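Local coordinates for NikO protein (Streptomyces tendae, PDB 4FQD) that transfers enolpyruvyl groups as an enzyme of the EPSP synthase family, essential in nikkomycin biosynthesis, at residues A[414-419]-A[439-444]. The protein carries 4 engineered substitutions. Numbering follows the deposited sequence.
Sequences VLLLAA and RDLVED
Leu416, Leu441 and Val442, the residues that meet across the contact, have no flat side chains; the flat groups lie away from this apolar contact, at the start of helix 441-447, where the guanidinium of Arg439 has Asp440 CB over one face, 3.4 Å above the plane and toward its rim, and Glu443 CD and Asp444 OD1 at its edge. Arg439 NH2 forms salt bridges to both acids. It reaches Asp444 OD1 at 2.9 Å, almost in the guanidinium plane but above the carboxylate plane, and Glu443 OE2 at 3.1 Å, more steeply above that carboxylate (73° out of plane). Asp440 N-caps the helix, its OD1 taking a weak bond from Glu443 N at 3.3 Å. In this inverse β/α barrel, helix 409-419 makes the crossover between parallel strands 402-405 and 425-429, and helix 441-447 leads into strand 451-456 of the same sheet. Between segments 414-419 and 439-444 the contact is made by methyl groups. Leu416 CD2 lies 4.1 Å from Val442 CG2 and 4.3 Å from Leu441 CD2; a chi1 of -179°, with CG opposite the backbone N, carries the branch across the Val442 side chain at about a right angle. Ile452 of strand 451-456 touches both Leu416 and Val442, while Leu417 packs on helices 265-278 and 344-351.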
loop_
_atom_site.group_PDB
_atom_site.type_symbol
_atom_site.label_atom_id
_atom_site.label_comp_id
_atom_site.label_asym_id
_atom_site.label_seq_id
_atom_site.Cartn_x
_atom_site.Cartn_y
_atom_site.Cartn_z
ATOM N N VAL A 414 -5.850 -21.077 -5.401
ATOM C CA VAL A 414 -6.003 -20.669 -4.008
ATOM C C VAL A 414 -7.266 -21.255 -3.367
ATOM O O VAL A 414 -7.296 -21.511 -2.163
ATOM C CB VAL A 414 -5.972 -19.125 -3.850
ATOM C CG1 VAL A 414 -7.238 -18.492 -4.413
ATOM C CG2 VAL A 414 -5.774 -18.739 -2.390
ATOM N N LEU A 415 -8.298 -21.481 -4.175
ATOM C CA LEU A 415 -9.521 -22.102 -3.680
ATOM C C LEU A 415 -9.279 -23.574 -3.377
ATOM O O LEU A 415 -9.801 -24.115 -2.402
ATOM C CB LEU A 415 -10.658 -21.954 -4.692
ATOM C CG LEU A 415 -11.255 -20.553 -4.838
ATOM C CD1 LEU A 415 -12.388 -20.555 -5.851
ATOM C CD2 LEU A 415 -11.727 -20.035 -3.492
ATOM N N LEU A 416 -8.480 -24.214 -4.223
ATOM C CA LEU A 416 -8.148 -25.621 -4.055
ATOM C C LEU A 416 -7.327 -25.838 -2.787
ATOM O O LEU A 416 -7.521 -26.822 -2.076
ATOM C CB LEU A 416 -7.386 -26.136 -5.278
ATOM C CG LEU A 416 -6.984 -27.611 -5.278
ATOM C CD1 LEU A 416 -8.190 -28.495 -5.010
ATOM C CD2 LEU A 416 -6.336 -27.976 -6.604
ATOM N N LEU A 417 -6.416 -24.911 -2.508
ATOM C CA LEU A 417 -5.587 -24.990 -1.311
ATOM C C LEU A 417 -6.419 -24.772 -0.053
ATOM O O LEU A 417 -6.237 -25.460 0.952
ATOM C CB LEU A 417 -4.455 -23.962 -1.369
ATOM C CG LEU A 417 -3.429 -24.123 -2.490
ATOM C CD1 LEU A 417 -2.357 -23.050 -2.388
ATOM C CD2 LEU A 417 -2.810 -25.512 -2.460
ATOM N N ALA A 418 -7.333 -23.809 -0.117
ATOM C CA ALA A 418 -8.200 -23.494 1.010
ATOM C C ALA A 418 -9.183 -24.629 1.282
ATOM O O ALA A 418 -9.511 -24.914 2.434
ATOM C CB ALA A 418 -8.943 -22.192 0.759
ATOM N N ALA A 419 -9.647 -25.273 0.216
ATOM C CA ALA A 419 -10.576 -26.392 0.339
ATOM C C ALA A 419 -9.917 -27.585 1.024
ATOM O O ALA A 419 -10.569 -28.326 1.760
ATOM C CB ALA A 419 -11.107 -26.792 -1.027
ATOM N N ARG A 439 1.370 -27.620 -14.521
ATOM C CA ARG A 439 1.395 -28.839 -15.319
ATOM C C ARG A 439 0.183 -29.697 -14.982
ATOM O O ARG A 439 -0.604 -30.057 -15.859
ATOM C CB ARG A 439 2.675 -29.628 -15.045
ATOM C CG ARG A 439 2.812 -30.891 -15.876
ATOM C CD ARG A 439 3.828 -31.845 -15.269
ATOM N NE ARG A 439 3.424 -32.285 -13.937
ATOM C CZ ARG A 439 2.607 -33.307 -13.704
ATOM N NH1 ARG A 439 2.100 -34.000 -14.715
ATOM N NH2 ARG A 439 2.293 -33.637 -12.458
ATOM N N ASP A 440 0.045 -30.012 -13.700
ATOM C CA ASP A 440 -1.082 -30.781 -13.195
ATOM C C ASP A 440 -1.127 -30.612 -11.681
ATOM O O ASP A 440 -0.682 -31.487 -10.937
ATOM C CB ASP A 440 -0.933 -32.259 -13.560
ATOM C CG ASP A 440 -2.250 -33.008 -13.519
ATOM O OD1 ASP A 440 -3.163 -32.579 -12.781
ATOM O OD2 ASP A 440 -2.372 -34.032 -14.225
ATOM N N LEU A 441 -1.656 -29.475 -11.239
ATOM C CA LEU A 441 -1.660 -29.113 -9.825
ATOM C C LEU A 441 -2.404 -30.129 -8.962
ATOM O O LEU A 441 -1.989 -30.422 -7.840
ATOM C CB LEU A 441 -2.261 -27.718 -9.632
ATOM C CG LEU A 441 -2.266 -27.170 -8.202
ATOM C CD1 LEU A 441 -0.854 -27.122 -7.639
ATOM C CD2 LEU A 441 -2.914 -25.796 -8.154
ATOM N N VAL A 442 -3.500 -30.664 -9.491
ATOM C CA VAL A 442 -4.281 -31.664 -8.771
ATOM C C VAL A 442 -3.463 -32.930 -8.526
ATOM O O VAL A 442 -3.410 -33.435 -7.406
ATOM C CB VAL A 442 -5.578 -32.020 -9.526
ATOM C CG1 VAL A 442 -6.250 -33.229 -8.894
ATOM C CG2 VAL A 442 -6.522 -30.828 -9.543
ATOM N N GLU A 443 -2.818 -33.428 -9.577
ATOM C CA GLU A 443 -2.002 -34.634 -9.478
ATOM C C GLU A 443 -0.847 -34.461 -8.496
ATOM O O GLU A 443 -0.544 -35.366 -7.718
ATOM C CB GLU A 443 -1.462 -35.031 -10.852
ATOM C CG GLU A 443 -0.537 -36.236 -10.825
ATOM C CD GLU A 443 0.113 -36.502 -12.169
ATOM O OE1 GLU A 443 -0.621 -36.659 -13.167
ATOM O OE2 GLU A 443 1.360 -36.546 -12.228
ATOM N N ASP A 444 -0.207 -33.295 -8.535
ATOM C CA ASP A 444 0.910 -33.005 -7.641
ATOM C C ASP A 444 0.469 -32.951 -6.183
ATOM O O ASP A 444 1.187 -33.406 -5.292
ATOM C CB ASP A 444 1.597 -31.696 -8.037
ATOM C CG ASP A 444 2.408 -31.827 -9.311
ATOM O OD1 ASP A 444 2.819 -32.960 -9.638
ATOM O OD2 ASP A 444 2.639 -30.799 -9.982
#